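Local structure of ABC-type branched-chain amino acid transport systems periplasmic component-like protein (Thermomonospora curvata, 4N03) at residues K32-G37 with N99-P104; L36-D41 with I75-R80; V150-G155 with P250-N255; A280-S285 with K369-K374. The protein binds palmitic acid in this structure and probably serves as the extracytoplasmic fatty-acid-binding component of an ABC transporter. All blocks are in the same frame, centred on the assembly; numbering follows the deposited sequence.

Interaction 1 (K32-G37 with N99-P104)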
# COMPACT_ATOMS: atom_id res chain seq x y z
N LYS A 32 17.66 5.01 -26.01
CA LYS A 32 16.55 4.10 -26.40
C LYS A 32 15.77 3.50 -25.25
O LYS A 32 14.76 2.85 -25.48
CB LYS A 32 17.07 2.97 -27.29
CG LYS A 32 17.53 3.42 -28.66
CD LYS A 32 18.10 2.26 -29.46
CE LYS A 32 19.61 2.07 -29.25
NZ LYS A 32 19.97 1.20 -28.09
N THR A 33 16.22 3.75 -23.99
CA THR A 33 15.68 3.04 -22.82
C THR A 33 15.61 3.91 -21.58
O THR A 33 16.44 4.77 -21.39
CB THR A 33 16.53 1.81 -22.42
OG1 THR A 33 17.84 2.20 -22.01
CG2 THR A 33 16.67 0.88 -23.57
N ILE A 34 14.59 3.64 -20.79
CA ILE A 34 14.44 4.21 -19.44
C ILE A 34 14.35 3.01 -18.49
O ILE A 34 13.39 2.24 -18.55
CB ILE A 34 13.17 5.04 -19.32
CG1 ILE A 34 13.20 6.25 -20.26
CG2 ILE A 34 12.95 5.47 -17.88
CD1 ILE A 34 11.86 6.84 -20.53
N LYS A 35 15.36 2.85 -17.63
CA LYS A 35 15.39 1.79 -16.64
C LYS A 35 14.80 2.25 -15.32
O LYS A 35 15.17 3.32 -14.79
CB LYS A 35 16.83 1.35 -16.38
CG LYS A 35 17.46 0.60 -17.54
CD LYS A 35 18.86 0.08 -17.24
CE LYS A 35 19.86 1.20 -17.08
NZ LYS A 35 21.21 0.88 -16.59
N LEU A 36 13.86 1.47 -14.81
CA LEU A 36 13.20 1.72 -13.55
C LEU A 36 13.49 0.57 -12.62
O LEU A 36 13.61 -0.58 -13.06
CB LEU A 36 11.70 1.88 -13.75
CG LEU A 36 11.29 2.98 -14.73
CD1 LEU A 36 9.79 2.99 -14.88
CD2 LEU A 36 11.77 4.34 -14.25
N GLY A 37 13.58 0.82 -11.33
CA GLY A 37 13.81 -0.21 -10.35
C GLY A 37 12.58 -0.58 -9.57
O GLY A 37 11.78 0.29 -9.20
N ASN A 99 21.90 3.10 -11.52
CA ASN A 99 21.55 2.53 -12.85
C ASN A 99 20.08 2.48 -13.19
O ASN A 99 19.72 1.95 -14.24
CB ASN A 99 22.17 1.13 -13.11
CG ASN A 99 21.80 0.09 -12.07
OD1 ASN A 99 20.76 -0.57 -12.16
ND2 ASN A 99 22.68 -0.10 -11.10
N VAL A 100 19.23 3.05 -12.33
CA VAL A 100 17.83 3.23 -12.61
C VAL A 100 17.50 4.70 -12.41
O VAL A 100 18.10 5.38 -11.58
CB VAL A 100 16.89 2.33 -11.76
CG1 VAL A 100 17.22 0.85 -11.94
CG2 VAL A 100 16.90 2.69 -10.30
N LEU A 101 16.51 5.19 -13.11
CA LEU A 101 16.13 6.58 -12.97
C LEU A 101 15.29 6.83 -11.73
O LEU A 101 15.48 7.90 -11.08
CB LEU A 101 15.34 7.02 -14.23
CG LEU A 101 14.88 8.49 -14.19
CD1 LEU A 101 16.00 9.48 -14.21
CD2 LEU A 101 13.98 8.74 -15.40
N ALA A 102 14.38 5.93 -11.44
CA ALA A 102 13.38 6.05 -10.39
C ALA A 102 13.04 4.64 -9.93
O ALA A 102 13.37 3.65 -10.61
CB ALA A 102 12.14 6.75 -10.92
N ILE A 103 12.35 4.57 -8.79
CA ILE A 103 11.89 3.31 -8.16
C ILE A 103 10.39 3.41 -7.99
O ILE A 103 9.89 3.87 -6.95
CB ILE A 103 12.60 3.01 -6.86
CG1 ILE A 103 14.09 2.85 -7.12
CG2 ILE A 103 12.01 1.76 -6.25
CD1 ILE A 103 14.90 2.63 -5.85
N PRO A 104 9.62 2.97 -9.01
CA PRO A 104 8.17 3.09 -8.92
C PRO A 104 7.42 2.06 -8.13
O PRO A 104 6.22 2.13 -7.99
CB PRO A 104 7.73 3.03 -10.37
CG PRO A 104 8.75 2.15 -11.02
CD PRO A 104 10.03 2.64 -10.39

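Interaction 2 (L36-D41 with I75-R80)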
# COMPACT_ATOMS: atom_id res chain seq x y z
N LEU A 36 13.86 1.47 -14.81
CA LEU A 36 13.20 1.72 -13.55
C LEU A 36 13.49 0.57 -12.62
O LEU A 36 13.61 -0.58 -13.06
CB LEU A 36 11.70 1.88 -13.75
CG LEU A 36 11.29 2.98 -14.73
CD1 LEU A 36 9.79 2.99 -14.88
CD2 LEU A 36 11.77 4.34 -14.25
N GLY A 37 13.58 0.82 -11.33
CA GLY A 37 13.81 -0.21 -10.35
C GLY A 37 12.58 -0.58 -9.57
O GLY A 37 11.78 0.29 -9.20
N ILE A 38 12.47 -1.85 -9.22
CA ILE A 38 11.42 -2.40 -8.42
C ILE A 38 12.08 -3.19 -7.30
O ILE A 38 12.86 -4.11 -7.57
CB ILE A 38 10.44 -3.25 -9.20
CG1 ILE A 38 9.63 -2.34 -10.13
CG2 ILE A 38 9.53 -4.04 -8.25
CD1 ILE A 38 8.66 -3.07 -11.03
N ALA A 39 11.78 -2.85 -6.04
CA ALA A 39 12.28 -3.57 -4.85
C ALA A 39 11.07 -4.05 -4.08
O ALA A 39 10.39 -3.24 -3.47
CB ALA A 39 13.17 -2.67 -4.01
N THR A 40 10.80 -5.35 -4.11
CA THR A 40 9.55 -5.87 -3.64
C THR A 40 9.79 -7.09 -2.75
O THR A 40 10.90 -7.46 -2.50
CB THR A 40 8.62 -6.17 -4.86
OG1 THR A 40 7.29 -6.42 -4.41
CG2 THR A 40 9.11 -7.37 -5.68
N ASP A 41 8.68 -7.67 -2.27
CA ASP A 41 8.73 -8.94 -1.57
C ASP A 41 8.05 -10.00 -2.44
O ASP A 41 6.85 -9.96 -2.63
CB ASP A 41 8.02 -8.89 -0.21
CG ASP A 41 8.09 -10.19 0.52
OD1 ASP A 41 8.94 -11.02 0.15
OD2 ASP A 41 7.30 -10.38 1.47
N ILE A 75 10.57 1.35 -21.72
CA ILE A 75 10.68 1.23 -20.26
C ILE A 75 11.11 -0.20 -19.92
O ILE A 75 10.48 -1.16 -20.39
CB ILE A 75 9.35 1.57 -19.58
CG1 ILE A 75 9.00 3.04 -19.82
CG2 ILE A 75 9.42 1.27 -18.08
CD1 ILE A 75 7.65 3.46 -19.29
N GLU A 76 12.18 -0.34 -19.14
CA GLU A 76 12.69 -1.62 -18.64
C GLU A 76 12.69 -1.56 -17.12
O GLU A 76 13.43 -0.76 -16.54
CB GLU A 76 14.16 -1.80 -19.08
CG GLU A 76 14.90 -3.02 -18.52
CD GLU A 76 16.40 -3.01 -18.81
OE1 GLU A 76 16.79 -2.61 -19.93
OE2 GLU A 76 17.20 -3.41 -17.94
N ALA A 77 11.91 -2.42 -16.50
CA ALA A 77 11.84 -2.49 -15.05
C ALA A 77 12.65 -3.66 -14.54
O ALA A 77 12.40 -4.80 -14.98
CB ALA A 77 10.41 -2.65 -14.60
N VAL A 78 13.65 -3.38 -13.73
CA VAL A 78 14.44 -4.41 -13.09
C VAL A 78 13.89 -4.67 -11.70
O VAL A 78 13.50 -3.75 -11.00
CB VAL A 78 15.94 -4.09 -13.03
CG1 VAL A 78 16.46 -3.82 -14.43
CG2 VAL A 78 16.26 -2.93 -12.14
N VAL A 79 13.78 -5.96 -11.39
CA VAL A 79 13.06 -6.40 -10.21
C VAL A 79 13.99 -7.09 -9.26
O VAL A 79 14.67 -8.04 -9.64
CB VAL A 79 11.89 -7.35 -10.56
CG1 VAL A 79 11.20 -7.85 -9.32
CG2 VAL A 79 10.92 -6.66 -11.48
N ARG A 80 13.97 -6.64 -8.00
CA ARG A 80 14.71 -7.26 -6.90
C ARG A 80 13.77 -7.63 -5.76
O ARG A 80 12.81 -6.92 -5.47
CB ARG A 80 15.81 -6.36 -6.36
CG ARG A 80 17.01 -6.21 -7.27
CD ARG A 80 17.88 -7.44 -7.23
NE ARG A 80 19.10 -7.19 -7.97
CZ ARG A 80 19.19 -7.23 -9.29
NH1 ARG A 80 18.13 -7.55 -10.02
NH2 ARG A 80 20.35 -6.96 -9.86

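Interaction 3 (V150-G155 with P250-N255). With PLM (palmitic acid), chain B.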
# COMPACT_ATOMS: atom_id res chain seq x y z
N VAL A 150 -4.44 7.39 9.60
CA VAL A 150 -5.71 7.87 9.08
C VAL A 150 -6.65 6.73 8.76
O VAL A 150 -7.84 6.82 9.07
CB VAL A 150 -5.45 8.73 7.82
CG1 VAL A 150 -6.71 8.99 6.98
CG2 VAL A 150 -4.78 10.04 8.24
N ASP A 151 -6.17 5.62 8.19
CA ASP A 151 -7.04 4.48 7.95
C ASP A 151 -7.64 3.93 9.25
O ASP A 151 -8.80 3.59 9.28
CB ASP A 151 -6.33 3.34 7.23
CG ASP A 151 -6.14 3.58 5.75
OD1 ASP A 151 -6.84 4.40 5.16
OD2 ASP A 151 -5.26 2.85 5.22
N MSE A 152 -6.84 3.79 10.33
CA MSE A 152 -7.40 3.32 11.58
C MSE A 152 -8.33 4.33 12.21
O MSE A 152 -9.29 3.94 12.84
CB MSE A 152 -6.29 2.95 12.57
CG MSE A 152 -5.51 1.69 12.17
SE MSE A 152 -6.61 0.10 12.24
CE MSE A 152 -7.02 -0.11 10.45
N ILE A 153 -8.07 5.62 12.06
CA ILE A 153 -9.01 6.60 12.62
C ILE A 153 -10.37 6.49 11.94
O ILE A 153 -11.41 6.39 12.58
CB ILE A 153 -8.42 8.02 12.48
CG1 ILE A 153 -7.19 8.17 13.40
CG2 ILE A 153 -9.46 9.04 12.87
CD1 ILE A 153 -6.34 9.36 13.05
N ASN A 154 -10.34 6.49 10.60
CA ASN A 154 -11.57 6.26 9.82
C ASN A 154 -12.23 4.95 10.21
O ASN A 154 -13.42 4.88 10.41
CB ASN A 154 -11.29 6.34 8.33
CG ASN A 154 -11.14 7.76 7.81
OD1 ASN A 154 -11.79 8.68 8.29
ND2 ASN A 154 -10.33 7.93 6.79
N GLY A 155 -11.43 3.89 10.30
CA GLY A 155 -11.98 2.59 10.61
C GLY A 155 -12.60 2.46 11.97
O GLY A 155 -13.66 1.86 12.15
N PRO A 250 -15.69 -8.02 16.12
CA PRO A 250 -15.24 -7.72 14.76
C PRO A 250 -13.73 -7.59 14.69
O PRO A 250 -13.08 -7.16 15.68
CB PRO A 250 -15.92 -6.38 14.49
CG PRO A 250 -15.97 -5.73 15.81
CD PRO A 250 -16.32 -6.86 16.75
N ILE A 251 -13.18 -7.93 13.53
CA ILE A 251 -11.79 -7.74 13.20
C ILE A 251 -11.65 -6.69 12.15
O ILE A 251 -12.34 -6.74 11.13
CB ILE A 251 -11.12 -9.07 12.74
CG1 ILE A 251 -11.17 -10.11 13.85
CG2 ILE A 251 -9.70 -8.82 12.33
CD1 ILE A 251 -10.88 -11.53 13.40
N LEU A 252 -10.77 -5.71 12.36
CA LEU A 252 -10.49 -4.64 11.42
C LEU A 252 -9.02 -4.64 11.12
O LEU A 252 -8.20 -4.45 12.03
CB LEU A 252 -10.91 -3.29 12.01
CG LEU A 252 -10.61 -2.06 11.16
CD1 LEU A 252 -11.42 -2.07 9.88
CD2 LEU A 252 -10.79 -0.80 11.98
N GLY A 253 -8.63 -4.86 9.87
CA GLY A 253 -7.27 -4.90 9.45
C GLY A 253 -6.82 -3.72 8.66
O GLY A 253 -7.62 -3.06 8.00
N SER A 254 -5.52 -3.47 8.69
CA SER A 254 -4.89 -2.56 7.80
C SER A 254 -4.89 -3.18 6.37
O SER A 254 -5.24 -4.33 6.16
CB SER A 254 -3.47 -2.24 8.25
OG SER A 254 -3.44 -1.59 9.51
N ASN A 255 -4.47 -2.37 5.41
CA ASN A 255 -4.79 -2.67 4.01
C ASN A 255 -4.16 -3.92 3.44
O ASN A 255 -4.63 -4.43 2.42
CB ASN A 255 -4.57 -1.46 3.09
CG ASN A 255 -3.12 -1.04 2.96
OD1 ASN A 255 -2.24 -1.87 2.96
ND2 ASN A 255 -2.89 0.26 2.80
C1 PLM B . 4.30 -2.15 5.32
O1 PLM B . 3.94 -0.95 5.21
O2 PLM B . 5.45 -2.52 5.65
C2 PLM B . 3.35 -3.23 4.85
C3 PLM B . 3.49 -3.32 3.27
C4 PLM B . 2.43 -4.20 2.63
C5 PLM B . 2.61 -4.34 1.16
C6 PLM B . 1.54 -5.13 0.36
C7 PLM B . 0.46 -4.19 -0.15
C8 PLM B . -0.74 -4.85 -0.77
C9 PLM B . -1.66 -3.92 -1.55
CA PLM B . -2.81 -3.29 -0.72
CB PLM B . -3.46 -2.15 -1.59
CC PLM B . -3.52 -0.80 -0.80
CD PLM B . -3.62 0.43 -1.68
CE PLM B . -3.65 1.78 -0.96
CF PLM B . -3.12 2.89 -1.89
CG PLM B . -4.15 3.49 -2.82
O HOH W 1 -4.75 2.42 2.59
O HOH W 2 -4.89 0.46 6.28

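Interaction 4 (A280-S285 with K369-K374). With PLM (palmitic acid), chain B.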
# COMPACT_ATOMS: atom_id res chain seq x y z
N ALA A 280 -7.31 2.70 1.44
CA ALA A 280 -7.58 3.77 0.50
C ALA A 280 -7.80 3.25 -0.93
O ALA A 280 -8.22 4.01 -1.78
CB ALA A 280 -6.42 4.75 0.46
N GLY A 281 -7.46 1.98 -1.19
CA GLY A 281 -7.55 1.41 -2.53
C GLY A 281 -8.84 0.67 -2.79
O GLY A 281 -9.34 -0.06 -1.94
N ALA A 282 -9.37 0.87 -3.98
CA ALA A 282 -10.56 0.15 -4.38
C ALA A 282 -10.19 -1.31 -4.70
O ALA A 282 -9.11 -1.57 -5.24
CB ALA A 282 -11.16 0.78 -5.61
N PRO A 283 -11.08 -2.24 -4.36
CA PRO A 283 -10.86 -3.61 -4.77
C PRO A 283 -11.23 -3.81 -6.27
O PRO A 283 -11.86 -2.96 -6.89
CB PRO A 283 -11.78 -4.38 -3.85
CG PRO A 283 -12.94 -3.47 -3.66
CD PRO A 283 -12.34 -2.09 -3.66
N MSE A 284 -10.88 -4.98 -6.82
CA MSE A 284 -11.10 -5.31 -8.26
C MSE A 284 -12.55 -5.48 -8.61
O MSE A 284 -12.88 -5.61 -9.78
CB MSE A 284 -10.23 -6.50 -8.61
CG MSE A 284 -8.76 -6.16 -8.44
SE MSE A 284 -7.75 -6.15 -10.09
CE MSE A 284 -8.85 -4.92 -11.12
N SER A 285 -13.44 -5.54 -7.63
CA SER A 285 -14.87 -5.63 -7.81
C SER A 285 -15.57 -4.29 -7.90
O SER A 285 -16.76 -4.22 -8.14
CB SER A 285 -15.46 -6.44 -6.69
OG SER A 285 -15.20 -5.77 -5.47
N LYS A 369 -9.35 9.67 2.45
CA LYS A 369 -10.53 8.86 2.25
C LYS A 369 -10.17 7.36 2.30
O LYS A 369 -9.25 6.90 1.61
CB LYS A 369 -11.15 9.21 0.92
CG LYS A 369 -11.62 10.64 0.86
CD LYS A 369 -12.48 10.99 -0.31
CE LYS A 369 -12.76 12.48 -0.31
NZ LYS A 369 -11.54 13.31 -0.61
N THR A 370 -10.88 6.65 3.15
CA THR A 370 -10.67 5.23 3.39
C THR A 370 -11.93 4.46 3.06
O THR A 370 -13.03 4.83 3.48
CB THR A 370 -10.38 5.03 4.91
OG1 THR A 370 -9.23 5.80 5.29
CG2 THR A 370 -10.20 3.57 5.29
N TYR A 371 -11.78 3.39 2.26
CA TYR A 371 -12.83 2.38 2.07
C TYR A 371 -12.82 1.39 3.19
O TYR A 371 -11.75 1.15 3.79
CB TYR A 371 -12.58 1.53 0.81
CG TYR A 371 -12.62 2.23 -0.51
CD1 TYR A 371 -11.48 2.80 -1.06
CD2 TYR A 371 -13.79 2.27 -1.30
CE1 TYR A 371 -11.48 3.41 -2.29
CE2 TYR A 371 -13.79 2.88 -2.53
CZ TYR A 371 -12.65 3.41 -3.04
OH TYR A 371 -12.71 4.01 -4.28
N ILE A 372 -13.97 0.80 3.49
CA ILE A 372 -13.98 -0.44 4.29
C ILE A 372 -14.35 -1.55 3.28
O ILE A 372 -15.39 -1.44 2.61
CB ILE A 372 -14.98 -0.43 5.44
CG1 ILE A 372 -14.76 0.77 6.34
CG2 ILE A 372 -14.91 -1.77 6.18
CD1 ILE A 372 -13.43 0.82 7.04
N ILE A 373 -13.55 -2.59 3.19
CA ILE A 373 -13.79 -3.72 2.32
C ILE A 373 -13.88 -4.97 3.17
O ILE A 373 -13.46 -5.01 4.32
CB ILE A 373 -12.75 -3.82 1.17
CG1 ILE A 373 -11.41 -4.30 1.64
CG2 ILE A 373 -12.66 -2.51 0.40
CD1 ILE A 373 -10.44 -4.53 0.53
N LYS A 374 -14.38 -6.05 2.58
CA LYS A 374 -14.32 -7.36 3.23
C LYS A 374 -13.94 -8.41 2.19
O LYS A 374 -14.30 -8.31 0.98
CB LYS A 374 -15.62 -7.75 3.89
CG LYS A 374 -16.76 -7.93 2.90
CD LYS A 374 -18.07 -8.31 3.54
CE LYS A 374 -18.09 -9.72 4.13
NZ LYS A 374 -17.93 -10.81 3.11
C1 PLM B . 4.30 -2.15 5.32
O1 PLM B . 3.94 -0.95 5.21
O2 PLM B . 5.45 -2.52 5.65
C2 PLM B . 3.35 -3.23 4.85
C3 PLM B . 3.49 -3.32 3.27
C4 PLM B . 2.43 -4.20 2.63
C5 PLM B . 2.61 -4.34 1.16
C6 PLM B . 1.54 -5.13 0.36
C7 PLM B . 0.46 -4.19 -0.15
C8 PLM B . -0.74 -4.85 -0.77
C9 PLM B . -1.66 -3.92 -1.55
CA PLM B . -2.81 -3.29 -0.72
CB PLM B . -3.46 -2.15 -1.59
CC PLM B . -3.52 -0.80 -0.80
CD PLM B . -3.62 0.43 -1.68
CE PLM B . -3.65 1.78 -0.96
CF PLM B . -3.12 2.89 -1.89
CG PLM B . -4.15 3.49 -2.82
O HOH W 3 -9.35 6.50 -1.12

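Interaction 1 (K32-G37 with N99-P104)
Two first torsions shape the meeting of Val-100 and Leu-36 with the opposing chain: in Val-100 (chi1 -57°) CG1 lies anti to the carbonyl carbon, so that CG1 and CG2 both lie near the Gly-37 amide, and in Leu-36 (chi1 -57°) CG takes the matching position. CG1 of Val-100 is 3.7 Å from Gly-37 N. Leu-36 crosses the Pro-104 ring at about a right angle, its CB 3.8 Å from Pro-104 CD, while its CD2 branch touches Ala-102 CB at 4.1 Å. Lys-35 crosses Asn-99 just as squarely, its aliphatic chain passing the Asn-99 carbonyl with CB 3.6 Å from Asn-99 O. Between these side chains the backbones are joined by two nearly straight hydrogen bonds. Leu-101 N gives to Lys-35 O at 2.8 Å, and Gly-37 N gives to Ala-102 O at 2.9 Å, in the plane of that carbonyl. Further on, Gly-37 O receives a CA-H contact from Ile-103 CA at 3.2 Å; Pro-104, which follows, has no N-H to offer it. Ala-102 N is buried and finds no partner in the model, whereas the carbonyls of Val-100 and Leu-101 are both bound by the guanidinium of Arg-336. Segment 99-104 runs 73° from the direction of 34-37 and turns a corner at Pro-104, forming the entry of strand 103-107 beside strand 33-40 in the four-stranded parallel sheet of a periplasmic-binding-protein lobe.

Interaction 2 (L36-D41 with I75-R80)
A beta-alpha-beta unit, made of strand 33-40, helix 47-66 and strand 74-81, brings Leu-36 to Thr-40 alongside Ile-75 to Arg-80 as parallel neighbours at the edge of the sheet. The two strands run 25° apart and are laced by five backbone hydrogen bonds. Leu-36 N gives to Glu-76 O at 2.9 Å, and Leu-36 O accepts Val-78 N at 2.9 Å. Ile-38 repeats the pattern: its N reaches Val-78 O at 2.8 Å, and its O takes Arg-80 N at 2.8 Å. Thr-40 N closes the series on Arg-80 O at 2.9 Å. The Ile-38 N bond is the most bent at hydrogen, 140°, although the donor lies close to the line of the Val-78 carbonyl. On the face turned to helix 47-66, CD1 of Leu-36 meets Ile-75 CG2 at 3.7 Å, the two side chains crossing obliquely. Ile-38 places CG1 anti to its carbonyl carbon (chi1 -69°) and stretches onward, which brings its CD1 to 4.0 Å from Ala-77 CB; its CB rests 4.1 Å from Val-79 CG2. The other face carries Ala-39, Val-78 and Arg-80, with helix 86-96 against it. There CG2 of Val-78 lies against Leu-36 O and the Gly-37 CA. Thr-40 turns its hydroxyl to His-105 of the next strand and its CG2 to the Arg-80 carbonyl. Main-chain bonds therefore set the register, while aliphatic contacts supply the packing and add no directional polar link between the two segments.

Interaction 3 (V150-G155 with P250-N255)
Met-152 and Gly-155 face Leu-252 where helix 150-155 lies over strand 251-253, the axes 9.8 Å apart at closest approach and roughly antiparallel (153°). Gly-155 admits the strand side chain: Leu-252, its CG anti to the backbone N (chi1 177°), pushes CD2 to 3.7 Å from Gly-155 C, where a CB on the helix would collide. Beside it, the selenomethionine Met-152 bends at chi2 and chi3, so that its CE comes within 4.1 Å of Leu-252 CD2 and sits near Gly-253 O and Ser-254 OG, a hydroxyl bonded to Ser-229. Toward the ligand the contact turns polar and wet. One water donates a hydrogen bond to Asp-151 OD2 at 2.7 Å and accepts one from Asn-255 ND2 at 2.9 Å. A second water donates to Asp-151 OD2 at 2.6 Å and takes a weak bond from Asn-255 N. The Asn-255 amide is held between this network and the palmitic acid chain, with CG 3.8 Å from PLM CC. With an alanine in place of Asn-255 the first water would probably lose its amide donor, and a gap is likely to open beside the ligand's methylenes. Asp-151 OD1 is meanwhile bonded to the hydroxyls of Thr-146 and Thr-370. With hydrogen bonds at both oxygens, the buried carboxylate is likely to remain ionised, tied through water to a side chain that lines the fatty-acid site.

Interaction 4 (A280-S285 with K369-K374)
Ala-280 and Thr-370 bring the backbones together, CA to CA at 4.5 Å, but the directions of 280-283 and 369-373 differ by 35°, leaving Pro-283 and Ile-373 7.7 Å apart by the same measure. Tyr-371 spans the widening interval. With CG anti to its carbonyl carbon (chi1 -64°), it raises its ring toward the loop, which bends around it. Ala-282 lies over one face in a CH-pi contact, its CA 4.3 Å from the Tyr-371 ring centroid and offset toward the rim, while its methyl packs by CZ and OH. At the ring edge, near its plane, Ala-280 O stands 3.4 Å from Tyr-371 CE1. The phenol OH is hydrogen-bonded to Gly-354 O. Replacement of the tyrosine by alanine would probably open a gap beneath Ala-282 and leave Gly-354 O without its phenol partner. Farther along, the side chains of Pro-283 and Ile-373 lie alongside each other, pointing opposite ways, CD of the proline 4.1 Å from CG2 of the isoleucine. At the narrow end a single water donates to Ala-280 O and to Lys-369 O, 2.8 Å in each case, and links the two segments, which share no direct hydrogen bond. Gly-281 turns the other side of the loop to palmitic acid: its N is 3.8 Å from PLM CE, and a CB would run into PLM CD. Ala-280 CB adds a methyl near the end of the alkyl chain. Apart from the water bridge the contact is van der Waals in kind, consistent with a loop that offers the alkyl tail a close, uncharged wall at Ala-280 and Gly-281.

Overall arrangement
Interactions 1 and 2 share Leu-36 and Gly-37, which place strand 33-40 between its two neighbours in the four-stranded sheet; the first is buried, the second reaches the partly exposed edge strand. Both rest on direct backbone hydrogen bonds. Interactions 3 and 4 lie across the chain's centre, about 26 to 34 Å from the first pair between centres, and belong to the seven-stranded sheet. Both are buried, lack direct hydrogen bonds between their own segments, use water bridges and touch palmitic acid. They meet where Thr-370 OG1 bonds to Asp-151 OD1 and Asn-154 ND2. Sheet-building chemistry thus gives way to side-chain and solvent-mediated packing beside the ligand.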